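Local structure of manganese-dependent inorganic pyrophosphatase (Methanocaldococcus jannaschii, 2EB0) at residues 106-111 against 142-147; 18-23 against 134-139. The protein catalyses the manganese-dependent hydrolysis of diphosphate to two phosphate ions, as a family II (class C) inorganic pyrophosphatase of the DHH type. All blocks are in the same frame, centred on the assembly; numbering follows the deposited sequence.

Contact 1: residues 106-111 against 142-147. With MN (manganese (II) ion), chain E.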
ATOM      1  N   VAL B 106     -12.900  -1.357   1.496  1.00 21.34           N
ATOM      2  CA  VAL B 106     -14.295  -1.107   1.857  1.00 21.70           C
ATOM      3  C   VAL B 106     -15.002  -0.277   0.784  1.00 22.87           C
ATOM      4  O   VAL B 106     -14.444  -0.014  -0.280  1.00 23.24           O
ATOM      5  CB  VAL B 106     -14.429  -0.374   3.210  1.00 24.42           C
ATOM      6  CG1 VAL B 106     -14.116  -1.325   4.346  1.00 26.88           C
ATOM      7  CG2 VAL B 106     -13.495   0.829   3.251  1.00 23.16           C
ATOM      8  N   GLY B 107     -16.231   0.141   1.074  1.00 20.74           N
ATOM      9  CA  GLY B 107     -16.999   0.900   0.107  1.00 18.06           C
ATOM     10  C   GLY B 107     -16.512   2.302  -0.202  1.00 18.98           C
ATOM     11  O   GLY B 107     -16.762   2.814  -1.292  1.00 18.04           O
ATOM     12  N   SER B 108     -15.819   2.936   0.737  1.00 18.51           N
ATOM     13  CA  SER B 108     -15.355   4.291   0.490  1.00 20.96           C
ATOM     14  C   SER B 108     -14.247   4.722   1.417  1.00 21.01           C
ATOM     15  O   SER B 108     -14.055   4.147   2.494  1.00 20.62           O
ATOM     16  CB  SER B 108     -16.506   5.285   0.650  1.00 23.42           C
ATOM     17  OG  SER B 108     -16.813   5.471   2.024  1.00 25.05           O
ATOM     18  N   THR B 109     -13.534   5.762   0.995  1.00 20.37           N
ATOM     19  CA  THR B 109     -12.455   6.311   1.799  1.00 21.78           C
ATOM     20  C   THR B 109     -13.069   6.893   3.076  1.00 22.91           C
ATOM     21  O   THR B 109     -12.451   6.867   4.148  1.00 24.18           O
ATOM     22  CB  THR B 109     -11.710   7.413   1.032  1.00 23.17           C
ATOM     23  OG1 THR B 109     -11.197   6.869  -0.195  1.00 22.29           O
ATOM     24  CG2 THR B 109     -10.564   7.965   1.867  1.00 21.92           C
ATOM     25  N   ALA B 110     -14.294   7.401   2.955  1.00 20.54           N
ATOM     26  CA  ALA B 110     -15.003   7.986   4.086  1.00 20.44           C
ATOM     27  C   ALA B 110     -15.201   6.947   5.194  1.00 20.83           C
ATOM     28  O   ALA B 110     -15.071   7.262   6.378  1.00 23.77           O
ATOM     29  CB  ALA B 110     -16.353   8.544   3.624  1.00 22.54           C
ATOM     30  N   THR B 111     -15.513   5.713   4.804  1.00 16.95           N
ATOM     31  CA  THR B 111     -15.701   4.623   5.751  1.00 14.11           C
ATOM     32  C   THR B 111     -14.435   4.408   6.574  1.00 15.82           C
ATOM     33  O   THR B 111     -14.496   4.265   7.794  1.00 13.65           O
ATOM     34  CB  THR B 111     -16.040   3.303   5.023  1.00 17.43           C
ATOM     35  OG1 THR B 111     -17.245   3.473   4.279  1.00 17.53           O
ATOM     36  CG2 THR B 111     -16.241   2.157   6.020  1.00 14.91           C
ATOM     37  N   SER B 142     -22.647  11.022   3.258  1.00 14.23           N
ATOM     38  CA  SER B 142     -22.929  11.177   1.836  1.00 15.98           C
ATOM     39  C   SER B 142     -21.905  10.409   0.999  1.00 15.83           C
ATOM     40  O   SER B 142     -22.254   9.753   0.015  1.00 15.93           O
ATOM     41  CB  SER B 142     -22.892  12.658   1.455  1.00 14.38           C
ATOM     42  OG  SER B 142     -23.713  13.411   2.325  1.00 18.57           O
ATOM     43  N   ALA B 143     -20.643  10.496   1.403  1.00 14.17           N
ATOM     44  CA  ALA B 143     -19.568   9.818   0.693  1.00 14.85           C
ATOM     45  C   ALA B 143     -19.801   8.315   0.681  1.00 16.17           C
ATOM     46  O   ALA B 143     -19.650   7.669  -0.354  1.00 16.49           O
ATOM     47  CB  ALA B 143     -18.217  10.138   1.345  1.00 14.14           C
ATOM     48  N   ILE B 144     -20.172   7.758   1.828  1.00 18.62           N
ATOM     49  CA  ILE B 144     -20.419   6.328   1.913  1.00 21.09           C
ATOM     50  C   ILE B 144     -21.571   5.930   0.993  1.00 21.50           C
ATOM     51  O   ILE B 144     -21.440   5.009   0.185  1.00 21.43           O
ATOM     52  CB  ILE B 144     -20.722   5.894   3.369  1.00 20.50           C
ATOM     53  CG1 ILE B 144     -19.505   6.205   4.258  1.00 23.16           C
ATOM     54  CG2 ILE B 144     -21.024   4.407   3.419  1.00 19.18           C
ATOM     55  CD1 ILE B 144     -19.611   5.710   5.685  1.00 22.24           C
ATOM     56  N   ILE B 145     -22.690   6.638   1.101  1.00 19.49           N
ATOM     57  CA  ILE B 145     -23.846   6.354   0.272  1.00 18.87           C
ATOM     58  C   ILE B 145     -23.502   6.491  -1.208  1.00 19.67           C
ATOM     59  O   ILE B 145     -23.906   5.670  -2.031  1.00 20.22           O
ATOM     60  CB  ILE B 145     -25.010   7.310   0.589  1.00 19.79           C
ATOM     61  CG1 ILE B 145     -25.609   6.953   1.952  1.00 21.87           C
ATOM     62  CG2 ILE B 145     -26.062   7.247  -0.528  1.00 16.87           C
ATOM     63  CD1 ILE B 145     -26.549   8.003   2.514  1.00 23.46           C
ATOM     64  N   SER B 146     -22.759   7.537  -1.540  1.00 16.28           N
ATOM     65  CA  SER B 146     -22.387   7.787  -2.918  1.00 16.51           C
ATOM     66  C   SER B 146     -21.513   6.688  -3.482  1.00 18.35           C
ATOM     67  O   SER B 146     -21.788   6.147  -4.547  1.00 18.94           O
ATOM     68  CB  SER B 146     -21.648   9.119  -3.028  1.00 16.00           C
ATOM     69  OG  SER B 146     -21.086   9.253  -4.323  1.00 13.78           O
ATOM     70  N   ASP B 147     -20.457   6.354  -2.755  1.00 22.00           N
ATOM     71  CA  ASP B 147     -19.524   5.337  -3.212  1.00 24.66           C
ATOM     72  C   ASP B 147     -20.100   3.925  -3.317  1.00 23.68           C
ATOM     73  O   ASP B 147     -19.727   3.162  -4.208  1.00 22.07           O
ATOM     74  CB  ASP B 147     -18.297   5.343  -2.310  1.00 29.18           C
ATOM     75  CG  ASP B 147     -17.051   5.765  -3.046  1.00 35.67           C
ATOM     76  OD1 ASP B 147     -17.138   6.681  -3.893  1.00 39.63           O
ATOM     77  OD2 ASP B 147     -15.983   5.187  -2.778  1.00 37.72           O
TER
HETATM   78 MN    MN E 503     -13.978   6.419  -3.179  1.00 34.64          MN
HETATM   79  O   HOH W   1     -16.800   1.466  -3.763  1.00 38.76           O
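Ser108, at the N-cap position of helix 109-118, packs against one flank of residues 142-147 of helix 134-148, its CA 5.6 Å from the CA of Ile144, and two residues further on Ala110 faces Ala143. The two methyls, Ala110 CB and Ala143 CB, are only 3.3 Å apart, tighter than usual van der Waals contact. Such small side chains allow the backbones to come this close. The Ile144 side chain then lies across Thr111 at about a right angle. Its CG1 sits beside the backbone N (chi1 -61°), and from there CG1 and CD1 both rest against Thr111 OG1, each at 3.5 Å. Ser108 OG also touches CG1. This hydroxyl is turned between its own backbone N and carbonyl carbon (chi1 75°) and donates to Thr111 OG1 at 3.0 Å. Thr111 OG1 is further bonded to Asp160, so the polar end of the threonine has two hydrogen-bond partners while the isoleucine packs on it.

At the other end of the contact, Asp147 reaches back toward the loop. Its OD2 binds a manganese ion at 2.4 Å. The same oxygen stands 2.9 Å from Gly107 O; both are acceptors and are not hydrogen-bonded, and the metal charge would be expected to ease their repulsion. A water donates to Gly107 O and, weakly, to Asp147 O, and so bridges the two backbones. Asp13, Asp66 and His88 complete the protein ligands of this ion. Residues 106-109 also bond to this shell: Val106 O to His88, Thr109 N to Asp13 and Thr109 OG1 to Asp66. Helix 12-25 meets Ser108 and Ala143, helix 158-171 covers Thr111 and Ile144, and helix 176-188 packs on Ile145 of helix 134-148.

Contact 2: residues 18-23 against 134-139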
ATOM      1  N   ALA B  18     -11.372  14.567   1.606  1.00 16.23           N
ATOM      2  CA  ALA B  18     -10.318  15.577   1.617  1.00 17.51           C
ATOM      3  C   ALA B  18     -10.612  16.615   2.691  1.00 17.36           C
ATOM      4  O   ALA B  18      -9.732  17.004   3.457  1.00 17.08           O
ATOM      5  CB  ALA B  18     -10.224  16.260   0.251  1.00  7.91           C
ATOM      6  N   ILE B  19     -11.861  17.063   2.728  1.00 24.57           N
ATOM      7  CA  ILE B  19     -12.295  18.067   3.688  1.00 25.41           C
ATOM      8  C   ILE B  19     -12.197  17.561   5.128  1.00 26.30           C
ATOM      9  O   ILE B  19     -11.589  18.204   5.980  1.00 29.18           O
ATOM     10  CB  ILE B  19     -13.762  18.513   3.380  1.00 13.83           C
ATOM     11  CG1 ILE B  19     -13.773  19.432   2.163  1.00 12.32           C
ATOM     12  CG2 ILE B  19     -14.378  19.212   4.579  1.00 11.27           C
ATOM     13  CD1 ILE B  19     -15.151  19.748   1.658  1.00 15.18           C
ATOM     14  N   VAL B  20     -12.787  16.400   5.385  1.00 21.50           N
ATOM     15  CA  VAL B  20     -12.801  15.828   6.722  1.00 21.32           C
ATOM     16  C   VAL B  20     -11.403  15.468   7.233  1.00 21.39           C
ATOM     17  O   VAL B  20     -11.063  15.779   8.371  1.00 22.41           O
ATOM     18  CB  VAL B  20     -13.744  14.602   6.766  1.00 15.80           C
ATOM     19  CG1 VAL B  20     -13.831  14.036   8.181  1.00 12.43           C
ATOM     20  CG2 VAL B  20     -15.133  15.025   6.278  1.00 15.73           C
ATOM     21  N   LEU B  21     -10.579  14.847   6.395  1.00 17.62           N
ATOM     22  CA  LEU B  21      -9.240  14.491   6.844  1.00 18.99           C
ATOM     23  C   LEU B  21      -8.421  15.756   7.088  1.00 18.82           C
ATOM     24  O   LEU B  21      -7.663  15.834   8.054  1.00 15.92           O
ATOM     25  CB  LEU B  21      -8.541  13.584   5.826  1.00 22.45           C
ATOM     26  CG  LEU B  21      -7.213  12.968   6.285  1.00 20.70           C
ATOM     27  CD1 LEU B  21      -7.409  12.248   7.613  1.00 18.92           C
ATOM     28  CD2 LEU B  21      -6.697  11.992   5.225  1.00 22.07           C
ATOM     29  N   ALA B  22      -8.586  16.749   6.219  1.00 21.93           N
ATOM     30  CA  ALA B  22      -7.875  18.015   6.369  1.00 22.91           C
ATOM     31  C   ALA B  22      -8.253  18.642   7.706  1.00 23.46           C
ATOM     32  O   ALA B  22      -7.415  19.223   8.391  1.00 26.39           O
ATOM     33  CB  ALA B  22      -8.232  18.952   5.243  1.00 16.19           C
ATOM     34  N   TYR B  23      -9.524  18.525   8.066  1.00 24.67           N
ATOM     35  CA  TYR B  23     -10.020  19.058   9.333  1.00 24.92           C
ATOM     36  C   TYR B  23      -9.313  18.374  10.503  1.00 25.36           C
ATOM     37  O   TYR B  23      -8.883  19.031  11.445  1.00 25.45           O
ATOM     38  CB  TYR B  23     -11.530  18.823   9.436  1.00 24.99           C
ATOM     39  CG  TYR B  23     -12.104  18.931  10.830  1.00 24.18           C
ATOM     40  CD1 TYR B  23     -12.356  20.171  11.414  1.00 26.05           C
ATOM     41  CD2 TYR B  23     -12.410  17.786  11.561  1.00 24.70           C
ATOM     42  CE1 TYR B  23     -12.907  20.271  12.701  1.00 25.77           C
ATOM     43  CE2 TYR B  23     -12.956  17.869  12.844  1.00 25.57           C
ATOM     44  CZ  TYR B  23     -13.202  19.113  13.405  1.00 27.57           C
ATOM     45  OH  TYR B  23     -13.739  19.187  14.674  1.00 29.71           O
ATOM     46  N   PRO B 134     -21.840  17.539  13.150  1.00 24.74           N
ATOM     47  CA  PRO B 134     -22.896  17.029  12.275  1.00 24.86           C
ATOM     48  C   PRO B 134     -22.673  17.289  10.787  1.00 24.87           C
ATOM     49  O   PRO B 134     -22.920  16.406   9.959  1.00 21.82           O
ATOM     50  CB  PRO B 134     -24.149  17.719  12.805  1.00 26.53           C
ATOM     51  CG  PRO B 134     -23.619  18.963  13.397  1.00 31.36           C
ATOM     52  CD  PRO B 134     -22.397  18.484  14.126  1.00 28.23           C
ATOM     53  N   ASP B 135     -22.210  18.488  10.442  1.00 24.00           N
ATOM     54  CA  ASP B 135     -21.973  18.801   9.036  1.00 25.10           C
ATOM     55  C   ASP B 135     -20.934  17.883   8.401  1.00 23.89           C
ATOM     56  O   ASP B 135     -21.192  17.295   7.350  1.00 23.86           O
ATOM     57  CB  ASP B 135     -21.573  20.272   8.845  1.00 34.93           C
ATOM     58  CG  ASP B 135     -20.380  20.685   9.690  1.00 38.93           C
ATOM     59  OD1 ASP B 135     -19.958  21.855   9.541  1.00 39.25           O
ATOM     60  OD2 ASP B 135     -19.867  19.867  10.496  1.00 40.16           O
ATOM     61  N   LEU B 136     -19.769  17.745   9.031  1.00 22.30           N
ATOM     62  CA  LEU B 136     -18.738  16.871   8.482  1.00 22.15           C
ATOM     63  C   LEU B 136     -19.194  15.417   8.554  1.00 21.85           C
ATOM     64  O   LEU B 136     -18.842  14.610   7.689  1.00 22.12           O
ATOM     65  CB  LEU B 136     -17.410  17.051   9.224  1.00 24.54           C
ATOM     66  CG  LEU B 136     -16.721  18.401   9.031  1.00 24.24           C
ATOM     67  CD1 LEU B 136     -15.385  18.379   9.747  1.00 25.28           C
ATOM     68  CD2 LEU B 136     -16.517  18.686   7.552  1.00 24.70           C
ATOM     69  N   ALA B 137     -19.986  15.084   9.574  1.00 20.95           N
ATOM     70  CA  ALA B 137     -20.500  13.722   9.703  1.00 20.90           C
ATOM     71  C   ALA B 137     -21.431  13.478   8.509  1.00 20.40           C
ATOM     72  O   ALA B 137     -21.506  12.368   7.973  1.00 17.03           O
ATOM     73  CB  ALA B 137     -21.265  13.561  11.007  1.00 12.84           C
ATOM     74  N   GLY B 138     -22.123  14.537   8.095  1.00 21.08           N
ATOM     75  CA  GLY B 138     -23.023  14.448   6.962  1.00 20.97           C
ATOM     76  C   GLY B 138     -22.280  14.186   5.665  1.00 20.91           C
ATOM     77  O   GLY B 138     -22.787  13.477   4.799  1.00 21.74           O
ATOM     78  N   LEU B 139     -21.085  14.759   5.515  1.00 21.00           N
ATOM     79  CA  LEU B 139     -20.303  14.547   4.295  1.00 20.94           C
ATOM     80  C   LEU B 139     -19.806  13.115   4.214  1.00 20.33           C
ATOM     81  O   LEU B 139     -19.844  12.495   3.152  1.00 19.24           O
ATOM     82  CB  LEU B 139     -19.082  15.469   4.230  1.00 22.58           C
ATOM     83  CG  LEU B 139     -19.221  16.987   4.168  1.00 26.15           C
ATOM     84  CD1 LEU B 139     -17.853  17.548   3.810  1.00 25.90           C
ATOM     85  CD2 LEU B 139     -20.259  17.423   3.135  1.00 26.49           C
TER
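Leu136 meets Tyr23 and Ile19 through its two methyls, placed by CG beside the backbone N (chi1 -68°), while Tyr23 CG swings anti to its own N (chi1 162°). CD1 thereby comes over one face of the Tyr23 ring, 3.7 Å from the centroid. This is a CH-pi contact, displaced toward the CG and CD2 side of the ring. The other methyl, CD2, lies 3.7 Å from Ile19 CG2 and more loosely against Val20 CG2. Leu139, one turn on, crosses Ile19 at about a right angle; its CD1 is 3.9 Å from Ile19 CG2.

The Tyr23 hydroxyl bonds to Glu131 O, which ties the far end of the ring to the chain just before helix 134-148. Lys130 makes a cation-pi contact with the same ring and bonds to Tyr23 O. At the start of helix 134-148, Asp135 OD2 accepts from Leu136 N at 2.6 Å; the bond is bent and meets OD2 from above the carboxylate plane.

The axes of the two segments approach to 9.9 Å at an angle of 136°. The arrangement is apolar helix-helix packing in the alpha/beta DHH domain, where helix 12-25 also packs on strand 2-5 of the parallel sheet.

In the fold
Contacts 1 and 2 lie with their centres 12 Å apart and share helix 134-148. Residues 134-139 at its start serve contact 2, and residues 142-147 near its end serve contact 1. Along the chain the segments alternate, in the order 18-23, 106-111, 134-139, 142-147. The start of the shared helix thus packs on residues 18-23 and its end on the start of helix 109-118, with the first turn of helix 12-25 also touching that end. Helix 12-25 links them again, since it carries Asp13, a ligand of the same manganese ion as Asp147. Contact 2 is apolar packing away from the metals, whereas contact 1 reaches the dinuclear manganese site itself.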